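Local coordinates for protein phenylalanine--tRNA ligase beta subunit (Pyrococcus horikoshii, PDB 2CXI) that forms, with the alpha subunit, the ligase that charges tRNA(Phe) with phenylalanine at the expense of ATP, and whose N-terminal fragment here includes the amino acid-editing domain, at residues T54-L59 with P326-D331; L245-M250 with I273-L278. One frame throughout, in Å; residues are numbered along the deposited sequence.

Contact 1: T54-L59 with P326-D331; sequences TNRPDL and PAFRDD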
ATOM      1  N   THR A  54      42.131  -3.114 -19.837  1.00 31.24           N
ATOM      2  CA  THR A  54      41.289  -1.902 -19.813  1.00 30.51           C
ATOM      3  C   THR A  54      39.779  -2.141 -20.127  1.00 29.64           C
ATOM      4  O   THR A  54      38.935  -1.240 -19.983  1.00 28.89           O
ATOM      5  CB  THR A  54      41.877  -0.896 -20.800  1.00 31.30           C
ATOM      6  OG1 THR A  54      40.982   0.217 -20.930  1.00 34.98           O
ATOM      7  CG2 THR A  54      41.933  -1.503 -22.238  1.00 28.97           C
ATOM      8  N   ASN A  55      39.470  -3.361 -20.550  1.00 28.47           N
ATOM      9  CA  ASN A  55      38.108  -3.768 -20.928  1.00 28.16           C
ATOM     10  C   ASN A  55      37.443  -4.693 -19.901  1.00 25.96           C
ATOM     11  O   ASN A  55      36.337  -5.176 -20.128  1.00 23.34           O
ATOM     12  CB  ASN A  55      38.159  -4.465 -22.292  1.00 28.72           C
ATOM     13  CG  ASN A  55      38.581  -3.526 -23.382  1.00 33.28           C
ATOM     14  OD1 ASN A  55      39.555  -3.776 -24.103  1.00 39.98           O
ATOM     15  ND2 ASN A  55      37.883  -2.401 -23.487  1.00 34.57           N
ATOM     16  N   ARG A  56      38.144  -4.942 -18.786  1.00 24.25           N
ATOM     17  CA  ARG A  56      37.651  -5.849 -17.754  1.00 22.78           C
ATOM     18  C   ARG A  56      37.597  -5.171 -16.357  1.00 21.52           C
ATOM     19  O   ARG A  56      38.473  -5.407 -15.511  1.00 21.67           O
ATOM     20  CB  ARG A  56      38.461  -7.169 -17.762  1.00 23.35           C
ATOM     21  CG  ARG A  56      37.886  -8.222 -18.754  1.00 22.12           C
ATOM     22  CD  ARG A  56      38.458  -9.596 -18.650  1.00 23.31           C
ATOM     23  NE  ARG A  56      38.022 -10.242 -17.429  1.00 23.84           N
ATOM     24  CZ  ARG A  56      38.180 -11.528 -17.163  1.00 26.67           C
ATOM     25  NH1 ARG A  56      38.789 -12.331 -18.051  1.00 28.52           N
ATOM     26  NH2 ARG A  56      37.736 -12.025 -16.000  1.00 27.65           N
ATOM     27  N   PRO A  57      36.564  -4.345 -16.127  1.00 20.07           N
ATOM     28  CA  PRO A  57      36.335  -3.734 -14.804  1.00 19.94           C
ATOM     29  C   PRO A  57      36.246  -4.782 -13.664  1.00 18.78           C
ATOM     30  O   PRO A  57      36.552  -4.462 -12.531  1.00 19.06           O
ATOM     31  CB  PRO A  57      34.989  -2.977 -14.956  1.00 19.58           C
ATOM     32  CG  PRO A  57      34.746  -2.872 -16.438  1.00 21.81           C
ATOM     33  CD  PRO A  57      35.568  -3.907 -17.139  1.00 20.10           C
ATOM     34  N   ASP A  58      35.861  -6.012 -13.985  1.00 18.01           N
ATOM     35  CA  ASP A  58      35.758  -7.069 -12.993  1.00 19.28           C
ATOM     36  C   ASP A  58      37.111  -7.310 -12.330  1.00 20.84           C
ATOM     37  O   ASP A  58      37.151  -7.774 -11.204  1.00 20.84           O
ATOM     38  CB  ASP A  58      35.158  -8.368 -13.559  1.00 18.86           C
ATOM     39  CG  ASP A  58      36.091  -9.128 -14.483  1.00 20.99           C
ATOM     40  OD1 ASP A  58      36.713 -10.127 -14.057  1.00 26.45           O
ATOM     41  OD2 ASP A  58      36.262  -8.830 -15.667  1.00 26.67           O
ATOM     42  N   LEU A  59      38.206  -6.935 -13.029  1.00 20.77           N
ATOM     43  CA  LEU A  59      39.549  -7.223 -12.568  1.00 22.77           C
ATOM     44  C   LEU A  59      40.147  -6.084 -11.803  1.00 22.96           C
ATOM     45  O   LEU A  59      41.342  -6.148 -11.489  1.00 26.43           O
ATOM     46  CB  LEU A  59      40.473  -7.578 -13.761  1.00 23.06           C
ATOM     47  CG  LEU A  59      40.665  -9.041 -14.176  1.00 24.78           C
ATOM     48  CD1 LEU A  59      39.651  -9.978 -13.579  1.00 27.14           C
ATOM     49  CD2 LEU A  59      40.809  -9.304 -15.693  1.00 25.77           C
ATOM     50  N   PRO A 326      30.638 -15.451 -17.300  1.00 19.85           N
ATOM     51  CA  PRO A 326      29.986 -14.611 -16.267  1.00 19.17           C
ATOM     52  C   PRO A 326      29.403 -13.323 -16.846  1.00 18.26           C
ATOM     53  O   PRO A 326      29.980 -12.746 -17.775  1.00 16.76           O
ATOM     54  CB  PRO A 326      31.134 -14.255 -15.322  1.00 20.32           C
ATOM     55  CG  PRO A 326      32.168 -15.324 -15.552  1.00 19.59           C
ATOM     56  CD  PRO A 326      32.070 -15.695 -16.994  1.00 20.20           C
ATOM     57  N   ALA A 327      28.247 -12.897 -16.322  1.00 17.56           N
ATOM     58  CA  ALA A 327      27.568 -11.668 -16.785  1.00 17.27           C
ATOM     59  C   ALA A 327      28.342 -10.405 -16.403  1.00 18.18           C
ATOM     60  O   ALA A 327      27.983  -9.313 -16.858  1.00 18.23           O
ATOM     61  CB  ALA A 327      26.143 -11.590 -16.182  1.00 16.98           C
ATOM     62  N   PHE A 328      29.374 -10.542 -15.560  1.00 16.92           N
ATOM     63  CA  PHE A 328      30.272  -9.393 -15.221  1.00 17.49           C
ATOM     64  C   PHE A 328      31.328  -9.065 -16.328  1.00 18.20           C
ATOM     65  O   PHE A 328      32.091  -8.098 -16.199  1.00 16.52           O
ATOM     66  CB  PHE A 328      30.899  -9.533 -13.806  1.00 16.71           C
ATOM     67  CG  PHE A 328      31.797 -10.753 -13.614  1.00 17.00           C
ATOM     68  CD1 PHE A 328      31.449 -11.726 -12.689  1.00 15.97           C
ATOM     69  CD2 PHE A 328      33.009 -10.897 -14.312  1.00 17.29           C
ATOM     70  CE1 PHE A 328      32.244 -12.853 -12.486  1.00 19.63           C
ATOM     71  CE2 PHE A 328      33.839 -12.003 -14.101  1.00 18.56           C
ATOM     72  CZ  PHE A 328      33.456 -12.999 -13.191  1.00 18.99           C
ATOM     73  N   ARG A 329      31.342  -9.872 -17.407  1.00 17.62           N
ATOM     74  CA  ARG A 329      32.206  -9.629 -18.574  1.00 19.39           C
ATOM     75  C   ARG A 329      31.386  -9.148 -19.761  1.00 20.12           C
ATOM     76  O   ARG A 329      30.275  -9.640 -20.004  1.00 19.92           O
ATOM     77  CB  ARG A 329      32.943 -10.906 -19.005  1.00 19.35           C
ATOM     78  CG  ARG A 329      34.014 -11.448 -18.042  1.00 18.17           C
ATOM     79  CD  ARG A 329      34.782 -12.580 -18.650  1.00 19.45           C
ATOM     80  NE  ARG A 329      35.578 -12.212 -19.838  1.00 19.11           N
ATOM     81  CZ  ARG A 329      36.462 -13.054 -20.395  1.00 18.99           C
ATOM     82  NH1 ARG A 329      36.610 -14.286 -19.880  1.00 17.53           N
ATOM     83  NH2 ARG A 329      37.175 -12.692 -21.454  1.00 15.16           N
ATOM     84  N   ASP A 330      31.911  -8.175 -20.487  1.00 21.94           N
ATOM     85  CA  ASP A 330      31.304  -7.795 -21.746  1.00 23.76           C
ATOM     86  C   ASP A 330      32.373  -7.549 -22.825  1.00 24.46           C
ATOM     87  O   ASP A 330      32.100  -6.903 -23.839  1.00 24.96           O
ATOM     88  CB  ASP A 330      30.314  -6.606 -21.583  1.00 24.94           C
ATOM     89  CG  ASP A 330      31.015  -5.241 -21.492  1.00 29.42           C
ATOM     90  OD1 ASP A 330      32.276  -5.204 -21.318  1.00 31.91           O
ATOM     91  OD2 ASP A 330      30.375  -4.151 -21.577  1.00 31.46           O
ATOM     92  N   ASP A 331      33.574  -8.091 -22.613  1.00 24.23           N
ATOM     93  CA  ASP A 331      34.679  -7.923 -23.539  1.00 24.88           C
ATOM     94  C   ASP A 331      34.728  -8.961 -24.660  1.00 25.62           C
ATOM     95  O   ASP A 331      35.481  -8.781 -25.613  1.00 26.75           O
ATOM     96  CB  ASP A 331      36.030  -7.986 -22.803  1.00 23.89           C
ATOM     97  CG  ASP A 331      36.230  -9.292 -22.058  1.00 23.42           C
ATOM     98  OD1 ASP A 331      35.291  -9.722 -21.325  1.00 22.21           O
ATOM     99  OD2 ASP A 331      37.295  -9.962 -22.142  1.00 21.39           O
TER
HETATM  100  O   HOH W   1      34.272  -6.895 -19.469  1.00 19.86           O
HETATM  101  O   HOH W   2      34.522  -3.934 -21.768  1.00 31.15           O
HETATM  102  O   HOH W   3      34.470  -6.877 -16.651  1.00 20.47           O
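The guanidinium of Arg-56 lies flat on that of Arg-329, the group centres 4.0 Å apart and the planes tilted by 16°. NH1 of Arg-56 sits over the middle of the other group, 3.4 Å from CZ of Arg-329, while CD2 of Leu-59 lies over the opposite face of Arg-56, toward its margin. Two like charges can stack so closely because each is probably neutralised by an aspartate two residues further along its own chain. Arg-56 grips Asp-58 side-on through nearly straight bonds, NE to OD2 and NH2 to OD1; Arg-329 holds Asp-331 in the same side-on manner, NE to OD1 and NH2 to OD2. Each aspartate is met on the syn side of both oxygens, and both arginine chains bend at chi3 (71° in Arg-56, 64° in Arg-329), turning the guanidinium back toward its carboxylate. The flat ion pairs thus leave their faces for stacking, and the aliphatic part of Arg-56 runs past Asp-331, its CD 3.7 Å from OD2 of Asp-331.

This contact joins the loop between strand 44-51 and helix 62-72 to the B5 domain, where a type I turn from Pro-326 to Arg-329 follows strand 320-325. Asp-331 belongs to a predicted magnesium site shared with the alpha subunit, and Arg-329 also forms a salt bridge with Asp-341 of that site.

CB of Asp-58 is 3.4 Å from CD2 of Phe-328, and its carboxylate continues along the ring, OD1 near CE2; Phe-328 also makes a cation-pi contact with Arg-67. Waters fill in between the loops: one accepts from Asp-58 N and lies near Asp-58 OD2 and Phe-328 O, which compete for its protons; another bridges Asp-330 N and Asn-55 O. A third links Asn-55 O to OD1 of Asp-330.

Contact 2: L245-M250 with I273-L278; sequences LALNVM and IETPDL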
ATOM      1  N   LEU A 245      26.479  -3.729 -16.909  1.00 15.77           N
ATOM      2  CA  LEU A 245      27.819  -4.320 -16.733  1.00 15.98           C
ATOM      3  C   LEU A 245      28.427  -3.866 -15.413  1.00 13.80           C
ATOM      4  O   LEU A 245      28.854  -4.697 -14.610  1.00 13.92           O
ATOM      5  CB  LEU A 245      28.731  -3.954 -17.916  1.00 14.70           C
ATOM      6  CG  LEU A 245      30.058  -4.718 -18.028  1.00 17.78           C
ATOM      7  CD1 LEU A 245      31.125  -4.182 -17.016  1.00 19.65           C
ATOM      8  CD2 LEU A 245      29.833  -6.234 -17.951  1.00 22.64           C
ATOM      9  N   ALA A 246      28.425  -2.545 -15.189  1.00 12.81           N
ATOM     10  CA  ALA A 246      29.005  -1.947 -13.991  1.00 14.09           C
ATOM     11  C   ALA A 246      28.290  -2.467 -12.706  1.00 13.22           C
ATOM     12  O   ALA A 246      28.918  -2.831 -11.685  1.00 12.43           O
ATOM     13  CB  ALA A 246      28.882  -0.439 -14.091  1.00 13.00           C
ATOM     14  N   LEU A 247      26.972  -2.557 -12.770  1.00 13.08           N
ATOM     15  CA  LEU A 247      26.205  -3.081 -11.626  1.00 12.30           C
ATOM     16  C   LEU A 247      26.599  -4.544 -11.352  1.00 12.99           C
ATOM     17  O   LEU A 247      26.779  -4.957 -10.196  1.00 12.46           O
ATOM     18  CB  LEU A 247      24.700  -3.025 -11.969  1.00 12.09           C
ATOM     19  CG  LEU A 247      23.773  -3.549 -10.859  1.00 15.61           C
ATOM     20  CD1 LEU A 247      23.813  -2.529  -9.635  1.00 14.39           C
ATOM     21  CD2 LEU A 247      22.326  -3.754 -11.392  1.00 13.50           C
ATOM     22  N   ASN A 248      26.723  -5.330 -12.425  1.00 12.74           N
ATOM     23  CA  ASN A 248      27.108  -6.703 -12.323  1.00 13.19           C
ATOM     24  C   ASN A 248      28.470  -6.861 -11.666  1.00 13.49           C
ATOM     25  O   ASN A 248      28.649  -7.743 -10.828  1.00 14.25           O
ATOM     26  CB  ASN A 248      27.081  -7.385 -13.687  1.00 12.30           C
ATOM     27  CG  ASN A 248      25.622  -7.522 -14.273  1.00 14.90           C
ATOM     28  OD1 ASN A 248      25.431  -7.878 -15.457  1.00 21.63           O
ATOM     29  ND2 ASN A 248      24.647  -7.292 -13.445  1.00 11.84           N
ATOM     30  N   VAL A 249      29.434  -6.038 -12.089  1.00 13.10           N
ATOM     31  CA  VAL A 249      30.750  -6.037 -11.458  1.00 12.77           C
ATOM     32  C   VAL A 249      30.623  -5.740  -9.928  1.00 12.32           C
ATOM     33  O   VAL A 249      31.166  -6.469  -9.103  1.00 11.59           O
ATOM     34  CB  VAL A 249      31.708  -5.049 -12.199  1.00 12.73           C
ATOM     35  CG1 VAL A 249      32.984  -4.781 -11.363  1.00 14.49           C
ATOM     36  CG2 VAL A 249      32.048  -5.596 -13.616  1.00 13.61           C
HETATM   37  N   MSE A 250      29.896  -4.683  -9.569  1.00 13.72           N
HETATM   38  CA  MSE A 250      29.710  -4.283  -8.148  1.00 14.36           C
HETATM   39  C   MSE A 250      29.115  -5.410  -7.311  1.00 14.05           C
HETATM   40  O   MSE A 250      29.625  -5.716  -6.232  1.00 13.08           O
HETATM   41  CB  MSE A 250      28.794  -3.050  -8.001  1.00 14.46           C
HETATM   42  CG  MSE A 250      29.351  -1.731  -8.526  1.00 19.69           C
HETATM   43 SE   MSE A 250      31.072  -1.156  -7.596  1.00 31.76          SE
HETATM   44  CE  MSE A 250      30.673  -1.619  -5.792  1.00 24.67           C
ATOM     45  N   ILE A 273      12.082  -3.585 -15.753  1.00 22.50           N
ATOM     46  CA  ILE A 273      13.177  -4.587 -15.817  1.00 21.92           C
ATOM     47  C   ILE A 273      13.606  -5.026 -14.449  1.00 21.39           C
ATOM     48  O   ILE A 273      13.589  -4.239 -13.526  1.00 22.45           O
ATOM     49  CB  ILE A 273      14.470  -4.030 -16.551  1.00 22.17           C
ATOM     50  CG1 ILE A 273      14.918  -2.690 -15.923  1.00 22.27           C
ATOM     51  CG2 ILE A 273      14.262  -3.950 -18.059  1.00 24.09           C
ATOM     52  CD1 ILE A 273      16.235  -2.140 -16.412  1.00 23.17           C
ATOM     53  N   GLU A 274      14.101  -6.238 -14.331  1.00 20.12           N
ATOM     54  CA  GLU A 274      14.507  -6.731 -13.039  1.00 20.80           C
ATOM     55  C   GLU A 274      16.025  -6.693 -13.012  1.00 18.76           C
ATOM     56  O   GLU A 274      16.675  -7.342 -13.843  1.00 18.64           O
ATOM     57  CB  GLU A 274      14.016  -8.162 -12.854  1.00 20.74           C
ATOM     58  CG  GLU A 274      14.421  -8.774 -11.521  1.00 23.65           C
ATOM     59  CD  GLU A 274      14.167 -10.289 -11.419  1.00 27.28           C
ATOM     60  OE1 GLU A 274      13.529 -10.873 -12.338  1.00 35.13           O
ATOM     61  OE2 GLU A 274      14.635 -10.925 -10.417  1.00 34.94           O
ATOM     62  N   THR A 275      16.611  -5.932 -12.092  1.00 16.04           N
ATOM     63  CA  THR A 275      18.106  -5.864 -12.036  1.00 15.67           C
ATOM     64  C   THR A 275      18.655  -6.293 -10.654  1.00 15.21           C
ATOM     65  O   THR A 275      17.947  -6.119  -9.659  1.00 15.76           O
ATOM     66  CB  THR A 275      18.635  -4.445 -12.414  1.00 15.63           C
ATOM     67  OG1 THR A 275      18.179  -3.508 -11.461  1.00 13.78           O
ATOM     68  CG2 THR A 275      18.048  -3.926 -13.743  1.00 17.90           C
ATOM     69  N   PRO A 276      19.882  -6.845 -10.549  1.00 15.77           N
ATOM     70  CA  PRO A 276      20.746  -7.209 -11.684  1.00 16.68           C
ATOM     71  C   PRO A 276      20.261  -8.459 -12.388  1.00 17.55           C
ATOM     72  O   PRO A 276      19.536  -9.294 -11.809  1.00 18.90           O
ATOM     73  CB  PRO A 276      22.109  -7.519 -11.014  1.00 16.45           C
ATOM     74  CG  PRO A 276      21.685  -8.122  -9.628  1.00 15.26           C
ATOM     75  CD  PRO A 276      20.468  -7.267  -9.249  1.00 16.60           C
ATOM     76  N   ASP A 277      20.659  -8.589 -13.632  1.00 18.55           N
ATOM     77  CA  ASP A 277      20.435  -9.830 -14.371  1.00 18.32           C
ATOM     78  C   ASP A 277      21.770 -10.512 -14.552  1.00 17.95           C
ATOM     79  O   ASP A 277      22.581 -10.061 -15.359  1.00 18.44           O
ATOM     80  CB  ASP A 277      19.854  -9.479 -15.726  1.00 19.36           C
ATOM     81  CG  ASP A 277      19.580 -10.713 -16.606  1.00 22.40           C
ATOM     82  OD1 ASP A 277      19.897 -11.878 -16.239  1.00 23.79           O
ATOM     83  OD2 ASP A 277      19.050 -10.562 -17.712  1.00 24.32           O
ATOM     84  N   LEU A 278      21.999 -11.608 -13.825  1.00 16.71           N
ATOM     85  CA  LEU A 278      23.287 -12.277 -13.884  1.00 17.33           C
ATOM     86  C   LEU A 278      23.225 -13.582 -14.687  1.00 18.43           C
ATOM     87  O   LEU A 278      24.062 -14.457 -14.504  1.00 17.61           O
ATOM     88  CB  LEU A 278      23.796 -12.528 -12.482  1.00 18.23           C
ATOM     89  CG  LEU A 278      24.122 -11.255 -11.675  1.00 17.28           C
ATOM     90  CD1 LEU A 278      24.605 -11.718 -10.308  1.00 18.69           C
ATOM     91  CD2 LEU A 278      25.217 -10.379 -12.319  1.00 17.62           C
TER
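With chi1 at 180° and chi2 at 69°, Leu-247 reaches out from helix 240-255 and sets CD2 against the end of strand 272-275, 3.8 Å from CB of Pro-276 and 3.9 Å from CB of Thr-275. Asn-248, by contrast, has CG anti to its carbonyl carbon (chi1 -67°), which lays its amide beside Pro-276 and Leu-278. The methyl CD2 of Leu-278 lies 3.8 Å from CB of Asn-248, the two side chains running antiparallel alongside each other, whereas Leu-247 meets the proline ring roughly perpendicularly.

The helix here packs on the chain as it leaves the edge of the mixed sheet, where strand 272-275 pairs antiparallel with strand 260-267. A cis peptide precedes Pro-276, whose compact ring suits the bend and gives Leu-247 a rigid apolar surface; behind it, Pro-276 and Leu-278 also touch Ile-261. Thr-275 meets Leu-247 through CB, while its OG1 is hydrogen-bonded to Tyr-106 O.

Between the segments the meeting is therefore mostly one of carbon surfaces, with one side-chain amide among them, so shape and the exclusion of water probably contribute more than polar pairing.

Helix 240-255 ties the two contacts together: Leu-245 packs on Phe-328 O and Asp-330 of contact 1, and Asn-248 touches Ala-327, while the neighbouring Leu-247 and Asn-248 face 273-278 in contact 2. The centres lie about 12 Å apart, and along the chain contact 2 is nested within the loop closed by contact 1. Contact 2 is buried and largely apolar, holding helix against the end of a strand. Contact 1 is only partly buried, with Asn-55 exposed to solvent; it joins two loops through paired charges, a guanidinium stack and bridging waters, a chemistry consistent with holding Asp-331, one of the predicted magnesium ligands.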